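Local coordinates for protein O-phospho-L-seryl-tRNA:Cys-tRNA synthase (Methanocaldococcus jannaschii DSM 2661, PDB 5X6B) that probably converts O-phosphoseryl-tRNA(Cys) to cysteinyl-tRNA(Cys), using a pyridoxal phosphate cofactor bound covalently as a Schiff base, at residues B[128-133]-B[151-156]; B[165-170]-B[176-181]; B[182-187]-B[192-197]; B[200-203]-B[208-211]; B[210-215]-B[226-231]. One frame throughout, in Å; residues are numbered along the deposited sequence.

Contact 1: residues B[128-133]-B[151-156]; sequences IVMHAI and YVAAER
Met130 reaches from helix 122-132 to the neighbouring helix 148-156 and meets it at Ala153 and Ala154, two residues small enough to admit a long side chain against their backbone. Its first torsion sets CG anti to the carbonyl carbon (chi1 -77°), and beyond CG the chain runs extended, which carries the sulfur across. Met130 SD lies 3.4 Å from Ala154 CA and 3.6 Å from Ala153 C, so it meets the helix backbone as well as the methyls. Met130 SD is 4.0 Å from Ala153 CB and 3.8 Å from Ala154 CB. Met130 CE goes on beside Ala154 CB at 4.0 Å. Both helices belong to the large domain of the fold type I pyridoxal phosphate enzymes, with its mixed seven-stranded sheet; Ala154 also touches Val161 of the edge strand 160-166. Away from this single apolar point the surroundings turn polar. His131, partly exposed, takes no part across the contact and bonds through ND1 to Glu289. Arg156 forms a salt bridge with Glu289 of the second subunit, and Glu155 accepts bonds from Ser280 and Glu281 of that subunit.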
# COMPACT_ATOMS: atom_id res chain seq x y z
N ILE B 128 -14.00 16.28 -2.92
CA ILE B 128 -14.10 16.76 -1.55
C ILE B 128 -14.23 18.28 -1.49
O ILE B 128 -15.13 18.79 -0.83
CB ILE B 128 -12.89 16.32 -0.71
CG1 ILE B 128 -13.05 14.85 -0.31
CG2 ILE B 128 -12.77 17.17 0.54
CD1 ILE B 128 -11.81 14.26 0.31
N VAL B 129 -13.35 18.99 -2.18
CA VAL B 129 -13.40 20.45 -2.15
C VAL B 129 -14.61 20.97 -2.92
O VAL B 129 -15.20 21.98 -2.56
CB VAL B 129 -12.10 21.10 -2.69
CG1 VAL B 129 -10.91 20.70 -1.85
CG2 VAL B 129 -11.88 20.75 -4.15
N MET B 130 -15.00 20.26 -3.98
CA MET B 130 -16.18 20.63 -4.75
C MET B 130 -17.44 20.44 -3.91
O MET B 130 -18.46 21.09 -4.15
CB MET B 130 -16.29 19.79 -6.02
CG MET B 130 -15.36 20.22 -7.14
SD MET B 130 -15.65 19.21 -8.61
CE MET B 130 -14.36 19.82 -9.70
N HIS B 131 -17.36 19.55 -2.94
CA HIS B 131 -18.52 19.17 -2.14
C HIS B 131 -18.62 19.99 -0.86
O HIS B 131 -19.71 20.22 -0.34
CB HIS B 131 -18.47 17.68 -1.82
CG HIS B 131 -19.70 17.16 -1.15
ND1 HIS B 131 -19.84 17.11 0.22
CD2 HIS B 131 -20.85 16.65 -1.66
CE1 HIS B 131 -21.02 16.61 0.53
NE2 HIS B 131 -21.65 16.32 -0.60
N ALA B 132 -17.47 20.44 -0.36
CA ALA B 132 -17.42 21.11 0.94
C ALA B 132 -17.17 22.62 0.84
O ALA B 132 -17.29 23.33 1.84
CB ALA B 132 -16.35 20.47 1.80
N ILE B 133 -16.81 23.10 -0.35
CA ILE B 133 -16.52 24.52 -0.53
C ILE B 133 -17.58 25.17 -1.40
O ILE B 133 -18.18 26.17 -1.03
CB ILE B 133 -15.13 24.74 -1.15
CG1 ILE B 133 -14.06 23.99 -0.35
CG2 ILE B 133 -14.80 26.22 -1.24
CD1 ILE B 133 -14.03 24.36 1.12
N TYR B 151 -14.35 16.78 -14.54
CA TYR B 151 -15.72 16.88 -15.02
C TYR B 151 -16.66 15.98 -14.23
O TYR B 151 -17.73 16.41 -13.80
CB TYR B 151 -15.79 16.53 -16.51
CG TYR B 151 -14.98 17.46 -17.38
CD1 TYR B 151 -15.52 18.66 -17.83
CD2 TYR B 151 -13.67 17.15 -17.74
CE1 TYR B 151 -14.78 19.52 -18.63
CE2 TYR B 151 -12.93 18.00 -18.53
CZ TYR B 151 -13.49 19.19 -18.97
OH TYR B 151 -12.75 20.04 -19.76
N VAL B 152 -16.26 14.73 -14.04
CA VAL B 152 -17.10 13.74 -13.37
C VAL B 152 -17.30 14.10 -11.90
O VAL B 152 -18.39 13.92 -11.36
CB VAL B 152 -16.50 12.33 -13.49
CG1 VAL B 152 -17.39 11.30 -12.81
CG2 VAL B 152 -16.32 11.96 -14.96
N ALA B 153 -16.26 14.63 -11.26
CA ALA B 153 -16.37 15.02 -9.85
C ALA B 153 -17.29 16.22 -9.70
O ALA B 153 -18.01 16.34 -8.71
CB ALA B 153 -15.00 15.32 -9.27
N ALA B 154 -17.27 17.11 -10.69
CA ALA B 154 -18.15 18.28 -10.67
C ALA B 154 -19.61 17.88 -10.81
O ALA B 154 -20.47 18.36 -10.07
CB ALA B 154 -17.76 19.25 -11.76
N GLU B 155 -19.87 16.98 -11.75
CA GLU B 155 -21.21 16.45 -11.94
C GLU B 155 -21.69 15.74 -10.68
O GLU B 155 -22.86 15.83 -10.32
CB GLU B 155 -21.23 15.50 -13.14
CG GLU B 155 -22.63 15.08 -13.59
CD GLU B 155 -22.62 14.40 -14.94
OE1 GLU B 155 -21.57 14.42 -15.62
OE2 GLU B 155 -23.67 13.84 -15.34
N ARG B 156 -20.78 15.07 -9.98
CA ARG B 156 -21.13 14.38 -8.75
C ARG B 156 -21.41 15.38 -7.63
O ARG B 156 -22.27 15.15 -6.78
CB ARG B 156 -20.03 13.42 -8.31
CG ARG B 156 -20.51 12.42 -7.26
CD ARG B 156 -19.40 11.49 -6.78
NE ARG B 156 -19.93 10.45 -5.90
CZ ARG B 156 -19.19 9.62 -5.19
NH1 ARG B 156 -17.86 9.70 -5.24
NH2 ARG B 156 -19.76 8.71 -4.42

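Contact 2: residues B[165-170]-B[176-181]; sequences GYEEEY and NLEGYK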
# COMPACT_ATOMS: atom_id res chain seq x y z
N GLY B 165 -10.25 28.25 -22.64
CA GLY B 165 -9.76 27.72 -23.90
C GLY B 165 -8.27 27.84 -24.16
O GLY B 165 -7.49 28.25 -23.30
N TYR B 166 -7.88 27.50 -25.39
CA TYR B 166 -6.49 27.48 -25.79
C TYR B 166 -5.94 28.85 -26.18
O TYR B 166 -6.62 29.66 -26.79
CB TYR B 166 -6.30 26.52 -26.97
CG TYR B 166 -6.60 25.08 -26.64
CD1 TYR B 166 -5.67 24.30 -25.97
CD2 TYR B 166 -7.81 24.51 -26.99
CE1 TYR B 166 -5.94 22.98 -25.66
CE2 TYR B 166 -8.09 23.19 -26.69
CZ TYR B 166 -7.15 22.43 -26.03
OH TYR B 166 -7.43 21.11 -25.73
N GLU B 167 -4.68 29.08 -25.82
CA GLU B 167 -3.89 30.17 -26.35
C GLU B 167 -3.50 29.81 -27.78
O GLU B 167 -3.21 30.67 -28.61
CB GLU B 167 -2.66 30.41 -25.48
CG GLU B 167 -1.80 31.60 -25.86
CD GLU B 167 -0.76 31.91 -24.80
OE1 GLU B 167 -0.86 31.34 -23.69
OE2 GLU B 167 0.17 32.70 -25.07
N GLU B 168 -3.50 28.51 -28.03
CA GLU B 168 -3.29 27.93 -29.35
C GLU B 168 -3.65 26.46 -29.28
O GLU B 168 -3.26 25.78 -28.34
CB GLU B 168 -1.85 28.07 -29.83
CG GLU B 168 -1.56 27.28 -31.10
CD GLU B 168 -0.10 27.30 -31.49
OE1 GLU B 168 0.73 27.72 -30.66
OE2 GLU B 168 0.21 26.89 -32.63
N GLU B 169 -4.41 25.97 -30.26
CA GLU B 169 -4.73 24.55 -30.29
C GLU B 169 -3.59 23.80 -30.96
O GLU B 169 -2.49 23.73 -30.42
CB GLU B 169 -6.07 24.31 -30.98
CG GLU B 169 -7.21 25.14 -30.38
CD GLU B 169 -8.55 24.44 -30.43
OE1 GLU B 169 -8.57 23.20 -30.63
OE2 GLU B 169 -9.59 25.12 -30.27
N TYR B 170 -3.83 23.23 -32.14
CA TYR B 170 -2.79 22.46 -32.82
C TYR B 170 -1.55 23.31 -33.12
O TYR B 170 -1.68 24.45 -33.56
CB TYR B 170 -3.32 21.84 -34.12
CG TYR B 170 -2.35 20.88 -34.77
CD1 TYR B 170 -2.30 19.55 -34.38
CD2 TYR B 170 -1.48 21.31 -35.75
CE1 TYR B 170 -1.40 18.67 -34.96
CE2 TYR B 170 -0.58 20.44 -36.35
CZ TYR B 170 -0.55 19.12 -35.95
OH TYR B 170 0.34 18.25 -36.53
N ASN B 176 -4.79 29.23 -22.62
CA ASN B 176 -4.77 30.66 -22.36
C ASN B 176 -5.10 30.93 -20.89
O ASN B 176 -6.26 31.08 -20.52
CB ASN B 176 -5.78 31.38 -23.27
CG ASN B 176 -5.65 32.90 -23.21
OD1 ASN B 176 -5.03 33.45 -22.31
ND2 ASN B 176 -6.27 33.57 -24.18
N LEU B 177 -4.07 31.00 -20.05
CA LEU B 177 -4.27 31.17 -18.62
C LEU B 177 -4.93 32.51 -18.30
O LEU B 177 -5.67 32.63 -17.32
CB LEU B 177 -2.94 31.04 -17.87
CG LEU B 177 -2.27 29.67 -17.94
CD1 LEU B 177 -1.04 29.59 -17.02
CD2 LEU B 177 -3.26 28.57 -17.60
N GLU B 178 -4.68 33.50 -19.14
CA GLU B 178 -5.26 34.82 -18.95
C GLU B 178 -6.75 34.80 -19.28
O GLU B 178 -7.51 35.66 -18.84
CB GLU B 178 -4.54 35.86 -19.81
CG GLU B 178 -3.05 36.02 -19.48
CD GLU B 178 -2.17 34.93 -20.09
OE1 GLU B 178 -2.69 34.11 -20.87
OE2 GLU B 178 -0.96 34.90 -19.79
N GLY B 179 -7.16 33.78 -20.03
CA GLY B 179 -8.55 33.61 -20.41
C GLY B 179 -9.46 33.24 -19.25
O GLY B 179 -10.68 33.21 -19.39
N TYR B 180 -8.87 32.94 -18.09
CA TYR B 180 -9.63 32.63 -16.90
C TYR B 180 -10.48 33.82 -16.47
O TYR B 180 -11.61 33.65 -16.01
CB TYR B 180 -8.71 32.20 -15.75
CG TYR B 180 -8.50 30.71 -15.66
CD1 TYR B 180 -9.35 29.90 -14.92
CD2 TYR B 180 -7.44 30.10 -16.32
CE1 TYR B 180 -9.15 28.53 -14.83
CE2 TYR B 180 -7.23 28.74 -16.24
CZ TYR B 180 -8.09 27.96 -15.50
OH TYR B 180 -7.89 26.60 -15.42
N LYS B 181 -9.93 35.02 -16.63
CA LYS B 181 -10.64 36.23 -16.26
C LYS B 181 -11.92 36.43 -17.08
O LYS B 181 -12.99 36.67 -16.51
CB LYS B 181 -9.73 37.46 -16.40
CG LYS B 181 -10.51 38.75 -16.64
CD LYS B 181 -9.80 39.99 -16.12
CE LYS B 181 -10.80 41.12 -15.90
NZ LYS B 181 -10.15 42.43 -15.59
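An asparagine-capped type I turn, from Asn176 to Gly179, leads the chain into helix 179-188, and its first residue is pinned to the end of the edge strand 160-166. The pin is a backbone bond: Asn176 N donates to Gly165 O over 3.0 Å, with an N-H...O angle of 157° and the donor lying in the carbonyl plane. One pair further out, the backbones of Glu167 and Lys174 are bonded too, so the chain doubles back antiparallel at the surface of the domain. Asn176 and Glu167 stand next to each other here, their CB atoms 3.9 Å apart. CB of Asn176 also rests 3.6 Å from Gly165 O. The carboxylates of Glu167 and Glu178 come near each other, OE1 to OE1 at 4.4 Å, a pair of like charges near solvent that Lys174 may ease through a long, weak ion pair with Glu167. While its backbone amide serves the strand, Asn176 sends its side chain to the helix: CG stands anti to the backbone N (chi1 -171°), which swings the amide forward over the turn. Gly179 N is thereby approached by two oxygens of the same residue, the main-chain Asn176 O at 2.9 Å and, in a weak and bent capping bond (124°), Asn176 OD1 at 3.1 Å.

Contact 3: residues B[182-187]-B[192-197]; sequences EVIDNL and KNVGLI
Val194 presses one methyl toward helix 179-188, and that methyl, CG2, occupies the hollow between Ile184 and Leu187, residues a single turn apart on the helix face. It comes within 4.0 Å of Leu187 CD2; the two side chains cross at about a right angle, and the leucine branch forms one wall of the hollow. CG2 of Ile184 forms a second, looser wall, 4.5 Å from the same Val194 methyl. The next bump belongs to the other branch of Ile184. With CG1 anti to the carbonyl carbon (chi1 -66°) and the chain extended beyond it, CD1 of Ile184 projects past Val194 and meets CD1 of Ile197 at 3.5 Å, again crosswise. Ile184 thus serves two strand residues, one with each branch. At the far end the packing gives way to backbone. Lys192 N makes a weak, bent bond of 3.1 Å to Leu187 O near the end of the helix, and Lys192 CB sits 3.3 Å from that same oxygen, while the rest of the lysine bends away from the helix. The axes of segments 182-187 and 194-197 run nearly antiparallel, at 170°, and approach to 10.3 Å, as in the helix and second strand of a beta-alpha-beta crossover. The crossover starts from strand 160-166 and passes over strand 139-143: Val183 and Leu187 lie on Ala162, Leu187 also meets Tyr139, and Val194 touches Val141. Ile224 also lies against Ile184, Val194 and Ile197, and Ile197 goes on to pack against Val215 and Ala219 of helix 212-221.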
# COMPACT_ATOMS: atom_id res chain seq x y z
N GLU B 182 -11.81 36.31 -18.40
CA GLU B 182 -12.95 36.56 -19.28
C GLU B 182 -14.10 35.58 -19.03
O GLU B 182 -15.26 35.98 -19.05
CB GLU B 182 -12.54 36.48 -20.75
CG GLU B 182 -11.15 37.03 -21.04
CD GLU B 182 -10.69 36.77 -22.47
OE1 GLU B 182 -11.47 36.18 -23.26
OE2 GLU B 182 -9.54 37.15 -22.80
N VAL B 183 -13.77 34.32 -18.78
CA VAL B 183 -14.77 33.30 -18.51
C VAL B 183 -15.53 33.60 -17.21
O VAL B 183 -16.76 33.57 -17.17
CB VAL B 183 -14.14 31.90 -18.42
CG1 VAL B 183 -15.18 30.87 -18.01
CG2 VAL B 183 -13.52 31.53 -19.76
N ILE B 184 -14.78 33.90 -16.15
CA ILE B 184 -15.36 34.25 -14.87
C ILE B 184 -16.30 35.46 -14.98
O ILE B 184 -17.44 35.41 -14.52
CB ILE B 184 -14.26 34.56 -13.83
CG1 ILE B 184 -13.47 33.30 -13.51
CG2 ILE B 184 -14.87 35.13 -12.55
CD1 ILE B 184 -12.20 33.56 -12.72
N ASP B 185 -15.81 36.53 -15.60
CA ASP B 185 -16.62 37.74 -15.77
C ASP B 185 -17.84 37.45 -16.65
O ASP B 185 -18.93 37.93 -16.36
CB ASP B 185 -15.78 38.86 -16.38
CG ASP B 185 -14.68 39.34 -15.44
OD1 ASP B 185 -14.79 39.11 -14.22
OD2 ASP B 185 -13.71 39.95 -15.93
N ASN B 186 -17.64 36.67 -17.70
CA ASN B 186 -18.73 36.20 -18.55
C ASN B 186 -19.83 35.54 -17.71
O ASN B 186 -21.01 35.71 -17.97
CB ASN B 186 -18.20 35.23 -19.61
CG ASN B 186 -19.20 34.92 -20.71
OD1 ASN B 186 -20.41 34.93 -20.49
ND2 ASN B 186 -18.69 34.64 -21.90
N LEU B 187 -19.41 34.81 -16.69
CA LEU B 187 -20.35 34.07 -15.85
C LEU B 187 -20.95 34.94 -14.75
O LEU B 187 -22.14 34.83 -14.45
CB LEU B 187 -19.66 32.84 -15.24
CG LEU B 187 -19.80 31.53 -16.02
CD1 LEU B 187 -19.42 31.68 -17.49
CD2 LEU B 187 -18.96 30.44 -15.37
N LYS B 192 -24.61 34.07 -12.77
CA LYS B 192 -24.09 32.78 -12.32
C LYS B 192 -22.99 32.98 -11.28
O LYS B 192 -22.26 33.98 -11.30
CB LYS B 192 -23.55 31.98 -13.51
CG LYS B 192 -24.57 31.07 -14.17
CD LYS B 192 -25.60 31.82 -14.98
CE LYS B 192 -26.57 30.85 -15.64
NZ LYS B 192 -27.70 31.55 -16.30
N ASN B 193 -22.86 32.02 -10.37
CA ASN B 193 -21.81 32.07 -9.37
C ASN B 193 -20.67 31.10 -9.69
O ASN B 193 -20.89 29.99 -10.17
CB ASN B 193 -22.36 31.77 -7.98
CG ASN B 193 -21.34 31.99 -6.88
OD1 ASN B 193 -20.49 32.88 -6.98
ND2 ASN B 193 -21.41 31.18 -5.83
N VAL B 194 -19.44 31.54 -9.43
CA VAL B 194 -18.27 30.70 -9.60
C VAL B 194 -17.71 30.30 -8.24
O VAL B 194 -17.17 31.14 -7.52
CB VAL B 194 -17.17 31.40 -10.42
CG1 VAL B 194 -15.91 30.55 -10.45
CG2 VAL B 194 -17.66 31.68 -11.83
N GLY B 195 -17.85 29.03 -7.91
CA GLY B 195 -17.44 28.53 -6.61
C GLY B 195 -15.98 28.12 -6.56
O GLY B 195 -15.35 28.17 -5.51
N LEU B 196 -15.44 27.71 -7.71
CA LEU B 196 -14.09 27.18 -7.74
C LEU B 196 -13.36 27.40 -9.06
O LEU B 196 -13.91 27.18 -10.15
CB LEU B 196 -14.13 25.68 -7.43
CG LEU B 196 -12.78 24.97 -7.29
CD1 LEU B 196 -12.00 25.54 -6.12
CD2 LEU B 196 -12.98 23.47 -7.12
N ILE B 197 -12.11 27.84 -8.96
CA ILE B 197 -11.22 27.89 -10.11
C ILE B 197 -10.24 26.71 -10.09
O ILE B 197 -9.56 26.47 -9.08
CB ILE B 197 -10.43 29.21 -10.15
CG1 ILE B 197 -11.40 30.39 -10.20
CG2 ILE B 197 -9.50 29.24 -11.35
CD1 ILE B 197 -10.72 31.72 -10.08

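Contact 4: residues B[200-203]-B[208-211]; sequences THVD and NLND
Asp203 holds its CG between the backbone N and the carbonyl carbon (chi1 59°), a torsion that turns the carboxylate back toward Asn208, whereas His201 has CG anti to its N (chi1 -160°), which lays its imidazole alongside Leu209. The first of these produces the clear bond of the contact: Asn208 N donates to Asp203 OD1 over 2.8 Å at 145°, meeting the syn side of the oxygen from somewhat out of the carboxylate plane. The other oxygen, OD2, accepts from Tyr206 N, so a single carboxylate gathers the amides of Tyr206 and Asn208. Val202 comes next. Its CA-H points nearly straight at Asn208 O, with CA to O at 3.3 Å, and its CG2 lies 3.8 Å from Leu209 CD1. These segments form the connection that leaves the C-terminal end of strand 194-200, an interior strand of the sheet of the fold type I domain, and leads to helix 212-221; the strand end is itself tied down where the backbone of His201 bonds that of Asn229. The imidazole of His201 and the side chain of Leu209 run side by side in the same direction, CD2 to CD1 at 3.6 Å. At the ring's edge, in its plane, sits the main-chain Asn210 O, 3.4 Å from His201 CD2. ND1 is engaged with the hydroxyl of Thr233, which would limit the rotation of the ring. Asn208, also buried, has its amide satisfied by backbone groups of two more distant loops, ND2 giving to Thr172 O and OD1 receiving from Ile341 N.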
# COMPACT_ATOMS: atom_id res chain seq x y z
N THR B 200 -5.50 22.34 -14.27
CA THR B 200 -4.75 21.11 -14.45
C THR B 200 -3.29 21.47 -14.67
O THR B 200 -2.91 21.89 -15.77
CB THR B 200 -5.28 20.29 -15.64
OG1 THR B 200 -6.67 20.03 -15.45
CG2 THR B 200 -4.54 18.98 -15.75
N HIS B 201 -2.48 21.32 -13.63
CA HIS B 201 -1.09 21.80 -13.65
C HIS B 201 -0.29 21.21 -14.80
O HIS B 201 0.47 21.92 -15.46
CB HIS B 201 -0.40 21.49 -12.33
CG HIS B 201 0.81 22.32 -12.07
ND1 HIS B 201 1.61 22.15 -10.96
CD2 HIS B 201 1.35 23.35 -12.76
CE1 HIS B 201 2.60 23.03 -10.99
NE2 HIS B 201 2.46 23.77 -12.08
N VAL B 202 -0.45 19.91 -15.02
CA VAL B 202 0.01 19.26 -16.24
C VAL B 202 -1.12 18.36 -16.74
O VAL B 202 -1.56 17.45 -16.03
CB VAL B 202 1.31 18.43 -16.03
CG1 VAL B 202 1.52 17.45 -17.17
CG2 VAL B 202 2.51 19.35 -15.90
N ASP B 203 -1.61 18.62 -17.95
CA ASP B 203 -2.66 17.79 -18.52
C ASP B 203 -2.11 16.42 -18.87
O ASP B 203 -0.91 16.25 -19.06
CB ASP B 203 -3.27 18.43 -19.77
CG ASP B 203 -2.24 18.68 -20.85
OD1 ASP B 203 -1.21 19.33 -20.56
OD2 ASP B 203 -2.46 18.18 -21.97
N ASN B 208 1.59 19.29 -20.94
CA ASN B 208 2.00 20.69 -20.90
C ASN B 208 1.99 21.24 -19.48
O ASN B 208 0.98 21.16 -18.79
CB ASN B 208 1.09 21.55 -21.78
CG ASN B 208 1.27 21.26 -23.25
OD1 ASN B 208 2.35 20.86 -23.69
ND2 ASN B 208 0.21 21.48 -24.03
N LEU B 209 3.11 21.81 -19.07
CA LEU B 209 3.18 22.51 -17.80
C LEU B 209 2.51 23.88 -17.94
O LEU B 209 2.43 24.44 -19.04
CB LEU B 209 4.64 22.66 -17.36
CG LEU B 209 4.97 23.32 -16.02
CD1 LEU B 209 4.22 22.64 -14.88
CD2 LEU B 209 6.46 23.27 -15.79
N ASN B 210 2.00 24.42 -16.84
CA ASN B 210 1.31 25.70 -16.86
C ASN B 210 1.79 26.61 -15.73
O ASN B 210 2.06 26.14 -14.63
CB ASN B 210 -0.21 25.50 -16.78
CG ASN B 210 -0.77 24.80 -18.00
OD1 ASN B 210 -1.23 23.66 -17.92
ND2 ASN B 210 -0.77 25.48 -19.14
N ASP B 211 1.90 27.90 -16.01
CA ASP B 211 2.32 28.86 -14.99
C ASP B 211 1.20 29.10 -13.98
O ASP B 211 0.39 30.02 -14.14
CB ASP B 211 2.76 30.18 -15.63
CG ASP B 211 3.44 31.11 -14.65
OD1 ASP B 211 3.77 30.66 -13.53
OD2 ASP B 211 3.66 32.29 -14.99

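Contact 5: residues B[210-215]-B[226-231]; sequences NDAKKV and FLLNCA
Asn229 OD1 receives the backbone N of Ala231 over 3.2 Å at 157°, the N standing well above the amide's carbonyl plane. This Asx turn fixes the side chain just after the residues that pack on the helix, while ND2 of the same amide bonds N1 of the pyridoxal phosphate ring carried by the modified lysine at position 255. Contact with helix 212-221 is made by alternate residues of strand 226-229, and it is mainly apolar. Leu228 straddles the methyl of Ala212, its CD2 at 3.8 Å and CD1 at 3.9 Å from Ala212 CB. Two residues earlier, Phe226 has CG anti to its backbone N (chi1 178°), which extends the ring toward the helix. Val215 crosses it at about a right angle: Val215 CG1 is 3.6 Å from Phe226 CE1, and the carbonyl carbon of Val215 lies over one face of the ring, toward its rim. Ala212 O approaches obliquely, 3.7 Å from Phe226 CE2. The arrangement is that of a beta-alpha-beta unit, strand 194-200, helix 212-221 and strand 226-229, in a fold type I pyridoxal phosphate enzyme, with the residue that bonds the pyridine nitrogen following the packed strand residues.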
# COMPACT_ATOMS: atom_id res chain seq x y z
N ASN B 210 2.00 24.42 -16.84
CA ASN B 210 1.31 25.70 -16.86
C ASN B 210 1.79 26.61 -15.73
O ASN B 210 2.06 26.14 -14.63
CB ASN B 210 -0.21 25.50 -16.78
CG ASN B 210 -0.77 24.80 -18.00
OD1 ASN B 210 -1.23 23.66 -17.92
ND2 ASN B 210 -0.77 25.48 -19.14
N ASP B 211 1.90 27.90 -16.01
CA ASP B 211 2.32 28.86 -14.99
C ASP B 211 1.20 29.10 -13.98
O ASP B 211 0.39 30.02 -14.14
CB ASP B 211 2.76 30.18 -15.63
CG ASP B 211 3.44 31.11 -14.65
OD1 ASP B 211 3.77 30.66 -13.53
OD2 ASP B 211 3.66 32.29 -14.99
N ALA B 212 1.16 28.27 -12.94
CA ALA B 212 0.07 28.27 -11.98
C ALA B 212 -0.10 29.61 -11.25
O ALA B 212 -1.20 29.93 -10.79
CB ALA B 212 0.27 27.15 -10.96
N LYS B 213 0.98 30.37 -11.13
CA LYS B 213 0.95 31.61 -10.36
C LYS B 213 -0.00 32.62 -10.98
O LYS B 213 -0.67 33.38 -10.27
CB LYS B 213 2.35 32.22 -10.25
CG LYS B 213 2.43 33.39 -9.29
CD LYS B 213 3.86 33.84 -9.06
CE LYS B 213 3.94 34.91 -7.99
NZ LYS B 213 5.35 35.32 -7.72
N LYS B 214 -0.07 32.63 -12.31
CA LYS B 214 -0.91 33.58 -13.03
C LYS B 214 -2.39 33.32 -12.74
O LYS B 214 -3.14 34.26 -12.46
CB LYS B 214 -0.64 33.51 -14.53
CG LYS B 214 0.30 34.61 -15.04
CD LYS B 214 -0.01 35.97 -14.41
CE LYS B 214 0.57 37.12 -15.22
NZ LYS B 214 0.54 38.40 -14.45
N VAL B 215 -2.80 32.06 -12.81
CA VAL B 215 -4.18 31.71 -12.49
C VAL B 215 -4.44 31.95 -11.01
O VAL B 215 -5.55 32.27 -10.61
CB VAL B 215 -4.49 30.24 -12.85
CG1 VAL B 215 -5.96 29.94 -12.62
CG2 VAL B 215 -4.13 29.97 -14.31
N PHE B 226 -9.09 28.65 -5.42
CA PHE B 226 -8.26 28.10 -6.49
C PHE B 226 -7.72 26.72 -6.12
O PHE B 226 -6.94 26.56 -5.17
CB PHE B 226 -7.12 29.07 -6.81
CG PHE B 226 -6.16 28.58 -7.87
CD1 PHE B 226 -6.63 27.94 -9.01
CD2 PHE B 226 -4.80 28.82 -7.76
CE1 PHE B 226 -5.76 27.51 -10.00
CE2 PHE B 226 -3.92 28.40 -8.74
CZ PHE B 226 -4.40 27.74 -9.86
N LEU B 227 -8.15 25.71 -6.88
CA LEU B 227 -7.62 24.36 -6.75
C LEU B 227 -6.67 24.03 -7.89
O LEU B 227 -7.06 24.04 -9.06
CB LEU B 227 -8.76 23.33 -6.70
CG LEU B 227 -8.36 21.88 -7.00
CD1 LEU B 227 -7.46 21.33 -5.91
CD2 LEU B 227 -9.59 21.01 -7.17
N LEU B 228 -5.42 23.73 -7.55
CA LEU B 228 -4.43 23.33 -8.54
C LEU B 228 -4.33 21.80 -8.59
O LEU B 228 -3.92 21.17 -7.61
CB LEU B 228 -3.07 23.95 -8.22
CG LEU B 228 -1.90 23.66 -9.16
CD1 LEU B 228 -2.19 24.13 -10.58
CD2 LEU B 228 -0.63 24.29 -8.63
N ASN B 229 -4.72 21.22 -9.72
CA ASN B 229 -4.63 19.77 -9.89
C ASN B 229 -3.20 19.34 -10.13
O ASN B 229 -2.73 19.31 -11.27
CB ASN B 229 -5.51 19.29 -11.03
CG ASN B 229 -5.50 17.78 -11.18
OD1 ASN B 229 -5.01 17.07 -10.31
ND2 ASN B 229 -6.02 17.28 -12.30
N CYS B 230 -2.51 18.98 -9.06
CA CYS B 230 -1.11 18.61 -9.15
C CYS B 230 -0.90 17.11 -9.34
O CYS B 230 0.17 16.58 -9.05
CB CYS B 230 -0.36 19.09 -7.92
SG CYS B 230 -0.14 20.86 -7.91
N ALA B 231 -1.94 16.42 -9.81
CA ALA B 231 -1.75 15.11 -10.38
C ALA B 231 -0.75 15.31 -11.50
O ALA B 231 -0.89 16.27 -12.26
CB ALA B 231 -3.06 14.52 -10.90

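How the contacts relate
Contacts 1, 3 and 5 are buried and mainly apolar, each binding helices or strands of one large domain; contact 2 lies at the surface and contact 4, though buried, is built of loops, and in both the clear bond across the segments is donated by a backbone amide, to a carbonyl in contact 2 and to a carboxylate in contact 4. Contacts 2 and 3 share helix 179-188. Contacts 3 and 5 use adjacent strands, where Ile197 O probably bonds Leu227 N. Contact 1 approaches the same sheet with Met130 on Leu196 and Val129 on Leu196 and Leu227. Contacts 4 and 5 overlap at Asn210 and Asp211 and meet near the cofactor-binding Asn229, whereas contact 1 borders the second subunit.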